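Local coordinates for protein acid phosphatase (Bacillus anthracis, PDB 2I33) that probably hydrolyses phosphate monoesters at acidic pH as a magnesium-binding class C acid phosphatase of the HAD superfamily, at residues D221-G224 / N230-K233; M22-Y27 / P75-S80; K47-L52 / L110-S115; K163-V168 / D184-D189. All coordinates share one frame; numbering follows the deposited sequence.

Contact 1: residues D221-G224 / N230-K233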
loop_
_atom_site.group_PDB
_atom_site.type_symbol
_atom_site.label_atom_id
_atom_site.label_comp_id
_atom_site.label_asym_id
_atom_site.label_seq_id
_atom_site.Cartn_x
_atom_site.Cartn_y
_atom_site.Cartn_z
ATOM N N ASP A 221 -3.689 -7.054 -11.572
ATOM C CA ASP A 221 -3.022 -8.271 -12.021
ATOM C C ASP A 221 -2.745 -9.272 -10.907
ATOM O O ASP A 221 -2.649 -10.461 -11.160
ATOM C CB ASP A 221 -1.715 -7.956 -12.740
ATOM C CG ASP A 221 -1.932 -7.462 -14.152
ATOM O OD1 ASP A 221 -3.074 -7.094 -14.512
ATOM O OD2 ASP A 221 -0.934 -7.422 -14.898
ATOM N N TRP A 222 -2.672 -8.813 -9.664
ATOM C CA TRP A 222 -2.499 -9.739 -8.557
ATOM C C TRP A 222 -3.683 -10.711 -8.515
ATOM O O TRP A 222 -3.514 -11.885 -8.212
ATOM C CB TRP A 222 -2.366 -8.987 -7.236
ATOM C CG TRP A 222 -3.567 -8.263 -6.826
ATOM C CD1 TRP A 222 -3.878 -6.962 -7.090
ATOM C CD2 TRP A 222 -4.620 -8.770 -6.018
ATOM N NE1 TRP A 222 -5.074 -6.635 -6.500
ATOM C CE2 TRP A 222 -5.550 -7.733 -5.833
ATOM C CE3 TRP A 222 -4.860 -10.004 -5.422
ATOM C CZ2 TRP A 222 -6.697 -7.901 -5.065
ATOM C CZ3 TRP A 222 -6.010 -10.168 -4.669
ATOM C CH2 TRP A 222 -6.916 -9.137 -4.520
ATOM N N GLU A 223 -4.868 -10.205 -8.855
ATOM C CA GLU A 223 -6.050 -11.024 -8.905
ATOM C C GLU A 223 -6.109 -11.814 -10.206
ATOM O O GLU A 223 -6.364 -12.994 -10.197
ATOM C CB GLU A 223 -7.329 -10.197 -8.775
ATOM C CG GLU A 223 -8.588 -11.068 -8.817
ATOM C CD GLU A 223 -9.897 -10.296 -8.840
ATOM O OE1 GLU A 223 -9.855 -9.060 -8.925
ATOM O OE2 GLU A 223 -10.955 -10.966 -8.789
ATOM N N GLY A 224 -5.876 -11.126 -11.317
ATOM C CA GLY A 224 -5.866 -11.777 -12.621
ATOM C C GLY A 224 -4.923 -12.972 -12.624
ATOM O O GLY A 224 -5.263 -14.040 -13.157
ATOM N N ASN A 230 -7.722 -15.347 -16.696
ATOM C CA ASN A 230 -8.996 -15.722 -17.292
ATOM C C ASN A 230 -10.155 -15.293 -16.400
ATOM O O ASN A 230 -10.562 -16.022 -15.495
ATOM C CB ASN A 230 -9.032 -17.221 -17.530
ATOM C CG ASN A 230 -10.335 -17.674 -18.160
ATOM O OD1 ASN A 230 -11.123 -16.847 -18.624
ATOM N ND2 ASN A 230 -10.572 -18.974 -18.168
ATOM N N PHE A 231 -10.694 -14.111 -16.676
ATOM C CA PHE A 231 -11.837 -13.593 -15.921
ATOM C C PHE A 231 -13.168 -14.129 -16.449
ATOM O O PHE A 231 -14.213 -13.852 -15.853
ATOM C CB PHE A 231 -11.838 -12.053 -15.908
ATOM C CG PHE A 231 -10.772 -11.459 -15.033
ATOM C CD1 PHE A 231 -11.069 -11.026 -13.739
ATOM C CD2 PHE A 231 -9.471 -11.332 -15.493
ATOM C CE1 PHE A 231 -10.099 -10.493 -12.937
ATOM C CE2 PHE A 231 -8.487 -10.797 -14.690
ATOM C CZ PHE A 231 -8.802 -10.373 -13.403
ATOM N N LYS A 232 -13.123 -14.909 -17.536
ATOM C CA LYS A 232 -14.308 -15.605 -18.066
ATOM C C LYS A 232 -14.662 -16.809 -17.191
ATOM O O LYS A 232 -15.642 -17.501 -17.445
ATOM C CB LYS A 232 -14.092 -16.074 -19.518
ATOM C CG LYS A 232 -13.867 -14.956 -20.528
ATOM N N LYS A 233 -13.843 -17.068 -16.175
ATOM C CA LYS A 233 -14.159 -18.069 -15.163
ATOM C C LYS A 233 -15.465 -17.699 -14.486
ATOM O O LYS A 233 -15.762 -16.518 -14.296
ATOM C CB LYS A 233 -13.037 -18.141 -14.114
ATOM C CG LYS A 233 -11.814 -18.898 -14.617
ATOM C CD LYS A 233 -10.698 -18.941 -13.592
ATOM C CE LYS A 233 -9.446 -19.522 -14.195
ATOM N NZ LYS A 233 -9.605 -20.968 -14.541
#

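Contact 2: residues M22-Y27 / P75-S80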
loop_
_atom_site.group_PDB
_atom_site.type_symbol
_atom_site.label_atom_id
_atom_site.label_comp_id
_atom_site.label_asym_id
_atom_site.label_seq_id
_atom_site.Cartn_x
_atom_site.Cartn_y
_atom_site.Cartn_z
ATOM N N MET A 22 -13.828 -4.798 2.248
ATOM C CA MET A 22 -12.789 -4.200 3.088
ATOM C C MET A 22 -11.685 -3.532 2.269
ATOM O O MET A 22 -11.225 -2.438 2.590
ATOM C CB MET A 22 -12.187 -5.260 3.992
ATOM C CG MET A 22 -13.105 -5.624 5.082
ATOM S SD MET A 22 -13.417 -4.236 6.193
ATOM C CE MET A 22 -12.010 -4.377 7.279
ATOM N N ALA A 23 -11.255 -4.193 1.204
ATOM C CA ALA A 23 -10.249 -3.583 0.329
ATOM C C ALA A 23 -10.729 -2.221 -0.188
ATOM O O ALA A 23 -9.972 -1.237 -0.189
ATOM C CB ALA A 23 -9.948 -4.478 -0.807
ATOM N N ASP A 24 -11.984 -2.178 -0.622
ATOM C CA ASP A 24 -12.565 -0.952 -1.185
ATOM C C ASP A 24 -12.702 0.108 -0.123
ATOM O O ASP A 24 -12.397 1.284 -0.351
ATOM C CB ASP A 24 -13.960 -1.227 -1.744
ATOM C CG ASP A 24 -13.952 -2.055 -2.995
ATOM O OD1 ASP A 24 -12.868 -2.349 -3.544
ATOM O OD2 ASP A 24 -15.063 -2.423 -3.439
ATOM N N LEU A 25 -13.134 -0.321 1.044
ATOM C CA LEU A 25 -13.365 0.585 2.153
ATOM C C LEU A 25 -12.038 1.207 2.609
ATOM O O LEU A 25 -11.949 2.396 2.853
ATOM C CB LEU A 25 -14.013 -0.193 3.282
ATOM C CG LEU A 25 -14.472 0.625 4.469
ATOM C CD1 LEU A 25 -15.511 1.664 4.090
ATOM C CD2 LEU A 25 -15.029 -0.338 5.440
ATOM N N TRP A 26 -10.996 0.387 2.690
ATOM C CA TRP A 26 -9.656 0.888 2.999
ATOM C C TRP A 26 -9.237 1.930 1.959
ATOM O O TRP A 26 -8.742 3.016 2.255
ATOM C CB TRP A 26 -8.625 -0.254 2.969
ATOM C CG TRP A 26 -7.246 0.174 3.311
ATOM C CD1 TRP A 26 -6.724 0.393 4.559
ATOM C CD2 TRP A 26 -6.188 0.438 2.391
ATOM N NE1 TRP A 26 -5.408 0.779 4.462
ATOM C CE2 TRP A 26 -5.055 0.794 3.140
ATOM C CE3 TRP A 26 -6.093 0.406 1.006
ATOM C CZ2 TRP A 26 -3.851 1.106 2.566
ATOM C CZ3 TRP A 26 -4.884 0.703 0.427
ATOM C CH2 TRP A 26 -3.778 1.086 1.207
ATOM N N TYR A 27 -9.392 1.561 0.711
ATOM C CA TYR A 27 -8.900 2.428 -0.350
ATOM C C TYR A 27 -9.639 3.772 -0.329
ATOM O O TYR A 27 -9.035 4.842 -0.536
ATOM C CB TYR A 27 -9.120 1.749 -1.681
ATOM C CG TYR A 27 -8.376 2.465 -2.772
ATOM C CD1 TYR A 27 -7.053 2.174 -3.031
ATOM C CD2 TYR A 27 -8.988 3.441 -3.532
ATOM C CE1 TYR A 27 -6.332 2.850 -4.041
ATOM C CE2 TYR A 27 -8.269 4.126 -4.527
ATOM C CZ TYR A 27 -6.951 3.844 -4.764
ATOM O OH TYR A 27 -6.252 4.497 -5.756
ATOM N N PRO A 75 -15.104 4.975 -6.538
ATOM C CA PRO A 75 -16.587 5.020 -6.563
ATOM C C PRO A 75 -17.217 3.964 -7.459
ATOM O O PRO A 75 -18.341 3.530 -7.212
ATOM C CB PRO A 75 -16.897 6.405 -7.104
ATOM C CG PRO A 75 -15.666 7.225 -6.689
ATOM C CD PRO A 75 -14.526 6.300 -6.865
ATOM N N HIS A 76 -16.496 3.561 -8.493
ATOM C CA HIS A 76 -17.011 2.485 -9.322
ATOM C C HIS A 76 -16.990 1.143 -8.584
ATOM O O HIS A 76 -17.940 0.344 -8.647
ATOM C CB HIS A 76 -16.269 2.379 -10.628
ATOM C CG HIS A 76 -16.788 1.286 -11.482
ATOM N ND1 HIS A 76 -16.327 -0.002 -11.381
ATOM C CD2 HIS A 76 -17.801 1.263 -12.383
ATOM C CE1 HIS A 76 -17.011 -0.770 -12.212
ATOM N NE2 HIS A 76 -17.906 -0.025 -12.833
ATOM N N GLN A 77 -15.908 0.881 -7.866
ATOM C CA GLN A 77 -15.813 -0.358 -7.100
ATOM C C GLN A 77 -16.886 -0.391 -6.012
ATOM O O GLN A 77 -17.501 -1.435 -5.770
ATOM C CB GLN A 77 -14.426 -0.518 -6.503
ATOM C CG GLN A 77 -13.295 -0.521 -7.537
ATOM C CD GLN A 77 -13.326 -1.694 -8.492
ATOM O OE1 GLN A 77 -13.597 -1.535 -9.695
ATOM N NE2 GLN A 77 -13.058 -2.875 -7.975
ATOM N N ALA A 78 -17.132 0.750 -5.382
ATOM C CA ALA A 78 -18.231 0.883 -4.410
ATOM C C ALA A 78 -19.582 0.546 -5.049
ATOM O O ALA A 78 -20.415 -0.137 -4.466
ATOM C CB ALA A 78 -18.263 2.271 -3.824
ATOM N N MET A 79 -19.797 1.040 -6.265
ATOM C CA MET A 79 -21.009 0.726 -7.008
ATOM C C MET A 79 -21.134 -0.787 -7.171
ATOM O O MET A 79 -22.224 -1.334 -7.035
ATOM C CB MET A 79 -21.007 1.412 -8.375
ATOM C CG MET A 79 -22.235 1.160 -9.222
ATOM S SD MET A 79 -22.176 -0.401 -10.133
ATOM C CE MET A 79 -20.734 -0.199 -11.154
ATOM N N SER A 80 -20.026 -1.459 -7.467
ATOM C CA SER A 80 -20.086 -2.907 -7.640
ATOM C C SER A 80 -20.489 -3.623 -6.361
ATOM O O SER A 80 -21.247 -4.560 -6.385
ATOM C CB SER A 80 -18.751 -3.482 -8.098
ATOM O OG SER A 80 -18.492 -3.068 -9.421
#

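Contact 3: residues K47-L52 / L110-S115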
loop_
_atom_site.group_PDB
_atom_site.type_symbol
_atom_site.label_atom_id
_atom_site.label_comp_id
_atom_site.label_asym_id
_atom_site.label_seq_id
_atom_site.Cartn_x
_atom_site.Cartn_y
_atom_site.Cartn_z
ATOM N N LYS A 47 13.418 11.297 -6.185
ATOM C CA LYS A 47 14.130 10.559 -7.194
ATOM C C LYS A 47 14.154 11.300 -8.524
ATOM O O LYS A 47 15.118 11.189 -9.276
ATOM C CB LYS A 47 13.533 9.173 -7.324
ATOM C CG LYS A 47 13.710 8.334 -6.059
ATOM C CD LYS A 47 15.157 7.978 -5.797
ATOM C CE LYS A 47 15.354 7.153 -4.538
ATOM N NZ LYS A 47 16.787 6.930 -4.259
ATOM N N LEU A 48 13.115 12.082 -8.801
ATOM C CA LEU A 48 13.126 12.915 -10.002
ATOM C C LEU A 48 14.274 13.920 -9.926
ATOM O O LEU A 48 15.066 14.043 -10.830
ATOM C CB LEU A 48 11.805 13.645 -10.179
ATOM C CG LEU A 48 11.734 14.527 -11.418
ATOM C CD1 LEU A 48 11.960 13.724 -12.693
ATOM C CD2 LEU A 48 10.415 15.296 -11.495
ATOM N N ASP A 49 14.383 14.624 -8.810
ATOM C CA ASP A 49 15.476 15.570 -8.652
ATOM C C ASP A 49 16.853 14.918 -8.800
ATOM O O ASP A 49 17.745 15.475 -9.415
ATOM C CB ASP A 49 15.396 16.217 -7.292
ATOM C CG ASP A 49 14.282 17.235 -7.193
ATOM O OD1 ASP A 49 13.761 17.699 -8.237
ATOM O OD2 ASP A 49 13.970 17.616 -6.050
ATOM N N ALA A 50 16.985 13.733 -8.208
ATOM C CA ALA A 50 18.240 12.984 -8.254
ATOM C C ALA A 50 18.587 12.658 -9.698
ATOM O O ALA A 50 19.736 12.782 -10.107
ATOM C CB ALA A 50 18.097 11.697 -7.480
ATOM N N ALA A 51 17.571 12.212 -10.440
ATOM C CA ALA A 51 17.753 11.835 -11.830
ATOM C C ALA A 51 18.140 13.026 -12.684
ATOM O O ALA A 51 18.999 12.911 -13.559
ATOM C CB ALA A 51 16.500 11.225 -12.368
ATOM N N LEU A 52 17.500 14.166 -12.452
ATOM C CA LEU A 52 17.825 15.386 -13.198
ATOM C C LEU A 52 19.240 15.837 -12.876
ATOM O O LEU A 52 19.971 16.275 -13.759
ATOM C CB LEU A 52 16.829 16.512 -12.897
ATOM C CG LEU A 52 15.402 16.217 -13.343
ATOM C CD1 LEU A 52 14.399 17.239 -12.808
ATOM C CD2 LEU A 52 15.366 16.156 -14.868
ATOM N N LEU A 110 2.893 16.183 -10.398
ATOM C CA LEU A 110 2.902 16.353 -11.829
ATOM C C LEU A 110 3.177 17.818 -12.234
ATOM O O LEU A 110 3.895 18.074 -13.190
ATOM C CB LEU A 110 1.575 15.906 -12.435
ATOM C CG LEU A 110 1.299 14.413 -12.277
ATOM C CD1 LEU A 110 -0.135 14.111 -12.611
ATOM C CD2 LEU A 110 2.247 13.615 -13.143
ATOM N N LYS A 111 2.607 18.780 -11.510
ATOM C CA LYS A 111 2.898 20.167 -11.764
ATOM C C LYS A 111 4.367 20.485 -11.497
ATOM O O LYS A 111 4.954 21.295 -12.212
ATOM C CB LYS A 111 1.997 21.084 -10.945
ATOM C CG LYS A 111 0.531 21.005 -11.329
ATOM C CD LYS A 111 0.234 21.413 -12.742
ATOM C CE LYS A 111 0.261 22.914 -12.935
ATOM N NZ LYS A 111 0.131 23.241 -14.376
ATOM N N TYR A 112 4.956 19.850 -10.477
ATOM C CA TYR A 112 6.389 20.022 -10.225
ATOM C C TYR A 112 7.230 19.509 -11.383
ATOM O O TYR A 112 8.126 20.174 -11.899
ATOM C CB TYR A 112 6.798 19.295 -8.973
ATOM C CG TYR A 112 8.270 19.413 -8.681
ATOM C CD1 TYR A 112 8.793 20.561 -8.098
ATOM C CD2 TYR A 112 9.143 18.370 -8.972
ATOM C CE1 TYR A 112 10.146 20.670 -7.830
ATOM C CE2 TYR A 112 10.497 18.486 -8.708
ATOM C CZ TYR A 112 10.985 19.623 -8.124
ATOM O OH TYR A 112 12.341 19.749 -7.839
ATOM N N THR A 113 6.896 18.297 -11.795
ATOM C CA THR A 113 7.539 17.660 -12.923
ATOM C C THR A 113 7.482 18.565 -14.150
ATOM O O THR A 113 8.506 18.803 -14.807
ATOM C CB THR A 113 6.883 16.303 -13.178
ATOM O OG1 THR A 113 7.053 15.467 -12.027
ATOM C CG2 THR A 113 7.514 15.649 -14.363
ATOM N N GLU A 114 6.299 19.096 -14.437
ATOM C CA GLU A 114 6.118 20.029 -15.557
ATOM C C GLU A 114 6.984 21.295 -15.402
ATOM O O GLU A 114 7.539 21.834 -16.395
ATOM C CB GLU A 114 4.653 20.423 -15.673
ATOM C CG GLU A 114 4.390 21.397 -16.811
ATOM C CD GLU A 114 2.932 21.715 -16.974
ATOM O OE1 GLU A 114 2.269 22.016 -15.951
ATOM O OE2 GLU A 114 2.456 21.652 -18.130
ATOM N N SER A 115 7.119 21.767 -14.168
ATOM C CA SER A 115 7.909 22.976 -13.907
ATOM C C SER A 115 9.392 22.748 -14.185
ATOM O O SER A 115 10.123 23.704 -14.405
ATOM C CB SER A 115 7.737 23.483 -12.484
ATOM O OG SER A 115 8.554 22.770 -11.580
#

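Contact 4: residues K163-V168 / D184-D189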
loop_
_atom_site.group_PDB
_atom_site.type_symbol
_atom_site.label_atom_id
_atom_site.label_comp_id
_atom_site.label_asym_id
_atom_site.label_seq_id
_atom_site.Cartn_x
_atom_site.Cartn_y
_atom_site.Cartn_z
ATOM N N LYS A 163 4.779 -1.804 -25.233
ATOM C CA LYS A 163 4.859 -1.113 -26.522
ATOM C C LYS A 163 4.889 0.413 -26.367
ATOM O O LYS A 163 5.672 1.101 -27.040
ATOM C CB LYS A 163 3.695 -1.538 -27.418
ATOM C CG LYS A 163 3.615 -0.835 -28.741
ATOM C CD LYS A 163 2.559 -1.481 -29.612
ATOM C CE LYS A 163 2.595 -0.934 -31.014
ATOM N NZ LYS A 163 1.436 -1.426 -31.796
ATOM N N ARG A 164 4.033 0.934 -25.494
ATOM C CA ARG A 164 3.992 2.373 -25.248
ATOM C C ARG A 164 5.233 2.860 -24.491
ATOM O O ARG A 164 5.754 3.935 -24.786
ATOM C CB ARG A 164 2.687 2.751 -24.533
ATOM C CG ARG A 164 1.508 2.702 -25.472
ATOM C CD ARG A 164 0.228 2.646 -24.708
ATOM N NE ARG A 164 -0.095 1.269 -24.311
ATOM C CZ ARG A 164 -0.996 0.957 -23.379
ATOM N NH1 ARG A 164 -1.602 1.904 -22.716
ATOM N NH2 ARG A 164 -1.238 -0.310 -23.096
ATOM N N ARG A 165 5.703 2.068 -23.529
ATOM C CA ARG A 165 6.931 2.396 -22.783
ATOM C C ARG A 165 8.090 2.477 -23.745
ATOM O O ARG A 165 8.892 3.418 -23.710
ATOM C CB ARG A 165 7.266 1.332 -21.743
ATOM C CG ARG A 165 6.410 1.383 -20.528
ATOM C CD ARG A 165 6.930 0.488 -19.408
ATOM N NE ARG A 165 6.736 -0.935 -19.680
ATOM C CZ ARG A 165 5.767 -1.692 -19.162
ATOM N NH1 ARG A 165 4.836 -1.184 -18.372
ATOM N NH2 ARG A 165 5.711 -2.981 -19.464
ATOM N N GLU A 166 8.177 1.487 -24.630
ATOM C CA GLU A 166 9.287 1.442 -25.558
ATOM C C GLU A 166 9.230 2.662 -26.480
ATOM O O GLU A 166 10.272 3.243 -26.775
ATOM C CB GLU A 166 9.278 0.127 -26.339
ATOM C CG GLU A 166 10.563 -0.139 -27.125
ATOM C CD GLU A 166 10.644 0.655 -28.409
ATOM O OE1 GLU A 166 9.574 1.064 -28.917
ATOM O OE2 GLU A 166 11.773 0.849 -28.928
ATOM N N LEU A 167 8.027 3.048 -26.922
ATOM C CA LEU A 167 7.837 4.231 -27.761
ATOM C C LEU A 167 8.335 5.477 -27.060
ATOM O O LEU A 167 9.042 6.290 -27.664
ATOM C CB LEU A 167 6.368 4.432 -28.133
ATOM N N VAL A 168 7.966 5.630 -25.793
ATOM C CA VAL A 168 8.432 6.785 -25.044
ATOM C C VAL A 168 9.947 6.766 -24.911
ATOM O O VAL A 168 10.594 7.802 -25.055
ATOM C CB VAL A 168 7.806 6.871 -23.654
ATOM C CG1 VAL A 168 8.505 7.963 -22.852
ATOM C CG2 VAL A 168 6.332 7.171 -23.791
ATOM N N ASP A 184 2.611 -2.007 -14.645
ATOM C CA ASP A 184 2.913 -0.595 -14.925
ATOM C C ASP A 184 4.418 -0.323 -14.984
ATOM O O ASP A 184 4.841 0.783 -15.329
ATOM C CB ASP A 184 2.288 0.288 -13.864
ATOM C CG ASP A 184 0.779 0.145 -13.793
ATOM O OD1 ASP A 184 0.147 -0.249 -14.803
ATOM O OD2 ASP A 184 0.233 0.432 -12.703
ATOM N N PHE A 185 5.190 -1.325 -14.588
ATOM C CA PHE A 185 6.644 -1.326 -14.690
ATOM C C PHE A 185 7.077 -2.394 -15.652
ATOM O O PHE A 185 6.340 -3.324 -15.957
ATOM C CB PHE A 185 7.260 -1.644 -13.346
ATOM C CG PHE A 185 6.607 -0.927 -12.221
ATOM C CD1 PHE A 185 6.511 0.453 -12.248
ATOM C CD2 PHE A 185 6.044 -1.600 -11.176
ATOM C CE1 PHE A 185 5.925 1.155 -11.219
ATOM C CE2 PHE A 185 5.425 -0.898 -10.160
ATOM C CZ PHE A 185 5.347 0.479 -10.197
ATOM N N THR A 186 8.333 -2.323 -16.052
ATOM C CA THR A 186 8.871 -3.305 -16.968
ATOM C C THR A 186 9.148 -4.629 -16.246
ATOM O O THR A 186 9.685 -4.637 -15.135
ATOM C CB THR A 186 10.158 -2.748 -17.567
ATOM O OG1 THR A 186 11.015 -2.315 -16.504
ATOM C CG2 THR A 186 9.836 -1.550 -18.424
ATOM N N GLY A 187 8.805 -5.735 -16.883
ATOM C CA GLY A 187 9.237 -7.052 -16.419
ATOM C C GLY A 187 8.274 -7.892 -15.600
ATOM O O GLY A 187 8.698 -8.877 -14.973
ATOM N N PHE A 188 6.982 -7.547 -15.620
ATOM C CA PHE A 188 5.988 -8.254 -14.813
ATOM C C PHE A 188 4.705 -8.640 -15.562
ATOM O O PHE A 188 3.622 -8.723 -14.955
ATOM C CB PHE A 188 5.606 -7.371 -13.625
ATOM C CG PHE A 188 6.760 -6.989 -12.761
ATOM C CD1 PHE A 188 7.185 -7.819 -11.723
ATOM C CD2 PHE A 188 7.416 -5.781 -12.962
ATOM C CE1 PHE A 188 8.261 -7.422 -10.898
ATOM C CE2 PHE A 188 8.489 -5.414 -12.175
ATOM C CZ PHE A 188 8.914 -6.239 -11.146
ATOM N N ASP A 189 4.813 -8.859 -16.866
ATOM C CA ASP A 189 3.634 -9.205 -17.672
ATOM C C ASP A 189 3.278 -10.684 -17.618
ATOM O O ASP A 189 4.096 -11.562 -17.938
ATOM C CB ASP A 189 3.848 -8.830 -19.135
ATOM C CG ASP A 189 3.950 -7.339 -19.350
ATOM O OD1 ASP A 189 3.108 -6.603 -18.800
ATOM O OD2 ASP A 189 4.866 -6.914 -20.096
HETATM O O HOH W 1 4.252 1.601 -17.799
HETATM O O HOH W 2 2.867 -4.096 -19.133
#

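Contact 1: residues D221-G224 / N230-K233
F231 lays the far end of its ring against the backbone of G224. CZ does most of the touching, 3.3 Å from G224 CA, and CE2 follows at 3.5 Å from the same atom. The approach is oblique to the ring. G224 has no side chain, so the ring comes right up to the helix backbone. E223 meets a different part of the ring. Its CD stands at the ring edge, near the ring plane, 4.1 Å from F231 CE1. The carboxylate is turned 73° from the ring, so the two flat groups do not stack. E223 gets there on a side chain extended beyond CG, which starts anti to the backbone N (chi1 -180°). The contact closes a short return of the chain: helix 221-226 ends, and the loop after it brings F231 back against the helix. N230 to K233 form a type I beta turn. An Asx turn is superimposed on it, in which K232 N donates to N230 OD1 at 3.0 Å. That N-H comes from above the carbonyl plane of the N230 amide, 42° out of it, and the bond is bent. The polar end of E223 is held elsewhere: OE2 takes a hydrogen bond from Y227 OH and a salt bridge from R242. Y227 also packs edge-to-face with F231. On the same helix, W222 stacks edge-to-face on W26 of the second subunit.

Contact 2: residues M22-Y27 / P75-S80
D24 points from helix 21-29 toward Q77 on helix 74-83. From CB the side chain leaves with CG anti to the carbonyl carbon (chi1 -71°), and this carries the carboxylate across to the other helix. CG lies 3.9 Å from Q77 CB. OD1 rests at 3.8 Å from that same Q77 CB. OD2 goes furthest: it is 3.7 Å from Q77 CB and 3.5 Å from Q77 O. No hydrogen bond joins the two segments. The carboxylate packs on an aliphatic carbon and beside a backbone carbonyl. OD2 and the carbonyl oxygen both carry partial or full negative charge, so their closeness probably gives no attraction. The two side chains cross at about a right angle, and the D24 carboxylate is 80° from the Q77 amide. The backbones are nearest at D24 and A78, whose CA atoms are 6.8 Å apart. D24 also touches M218 in a loop and V81 further along helix 74-83. This is a buried helix-to-helix contact on the side of the chain that meets the second subunit, where A78 packs on K247 and M79 on S248 of that subunit. Elsewhere on helix 21-29, W26 and Y27 pack on helix 31-54.

Contact 3: residues K47-L52 / L110-S115
One hydrogen bond crosses this contact. Y112 OH donates to D49 OD1 at 2.5 Å. D49 accepts with the syn lone pair of OD1, and OD2 lies 3.2 Å from Y112 OH. OD1 sits in the plane of the Y112 ring, at its edge. The carboxylate is turned 65° from that ring. Y112 reaches across because its CG is anti to the backbone N (chi1 179°), which sends the ring toward helix 31-54. The apolar part lies beside this bond. L48 CD2 comes to the ring edge, 4.2 Å from Y112 CD2. The same methyl touches T113 OG1 at 3.4 Å, and lies near T113 CB and CG2. T113 OG1 is bonded to F109 O in its own helix, so it meets L48 as a packing surface. The two helix segments run almost parallel, at 14°, with axes 11.6 Å apart. Both lie over the parallel sheet: L48 and T113 reach I62 on strand 59-64, as expected for neighbouring helices on one face of a Rossmann-like HAD core. At this spacing the Y112 ring spans the gap to D49. The short bond probably holds the end of that ring, and the charge of D49 would strengthen it.

Contact 4: residues K163-V168 / D184-D189
Helix 162-171 faces an irregular loop, and the backbones stay 8.4 Å apart at their nearest CA atoms, those of R165 and T186. R165 fills the gap. Its chain is bent at chi3 (-72°), which lays the guanidinium against the loop. One face of that group is covered by F185 O, 3.2 Å above its plane and offset toward the rim. R165 NE touches T186 CG2 at 3.4 Å. It also forms a salt bridge with E162, and NH1 donates to S183 O. The loop follows strand 172-179 of the parallel sheet, where HAD phosphatases carry acidic residues of the active site. D180, at the start of this loop, binds the magnesium ion. D184 lies close to it, its carboxylate paired with K161. Two waters extend the grip of R165. One takes a hydrogen bond from NH1 at 2.9 Å, in the guanidinium plane, and donates to D184 O at 2.7 Å. The second accepts from NH2 at 3.1 Å and lies close to D189 OD1. The charge of D189 stands near R165 at the guanidinium edge, but NH2 to OD2 is 4.1 Å, beyond a salt bridge. F185 turns the other way, onto F177 and I213 of the sheet.

How the contacts relate
From the N terminus, helix 21-29 opens contact 2 and helix 31-54 opens contact 3. Contact 2 closes at helix 74-83, before contact 3 closes at helix 106-115, so the two cross along the chain. They lie on opposite sides of the chain's centre, about 31 Å apart between centres. Contact 4 comes next and closes the short excursion from helix 162-171 through strand 172-179 to the loop beside the magnesium site. Contact 1 follows in series and folds the loop after helix 221-226 back on it. Contact 3 joins helices over the parallel sheet. Contacts 1 and 2 both touch the second subunit; their nearest atoms are about 6 Å apart.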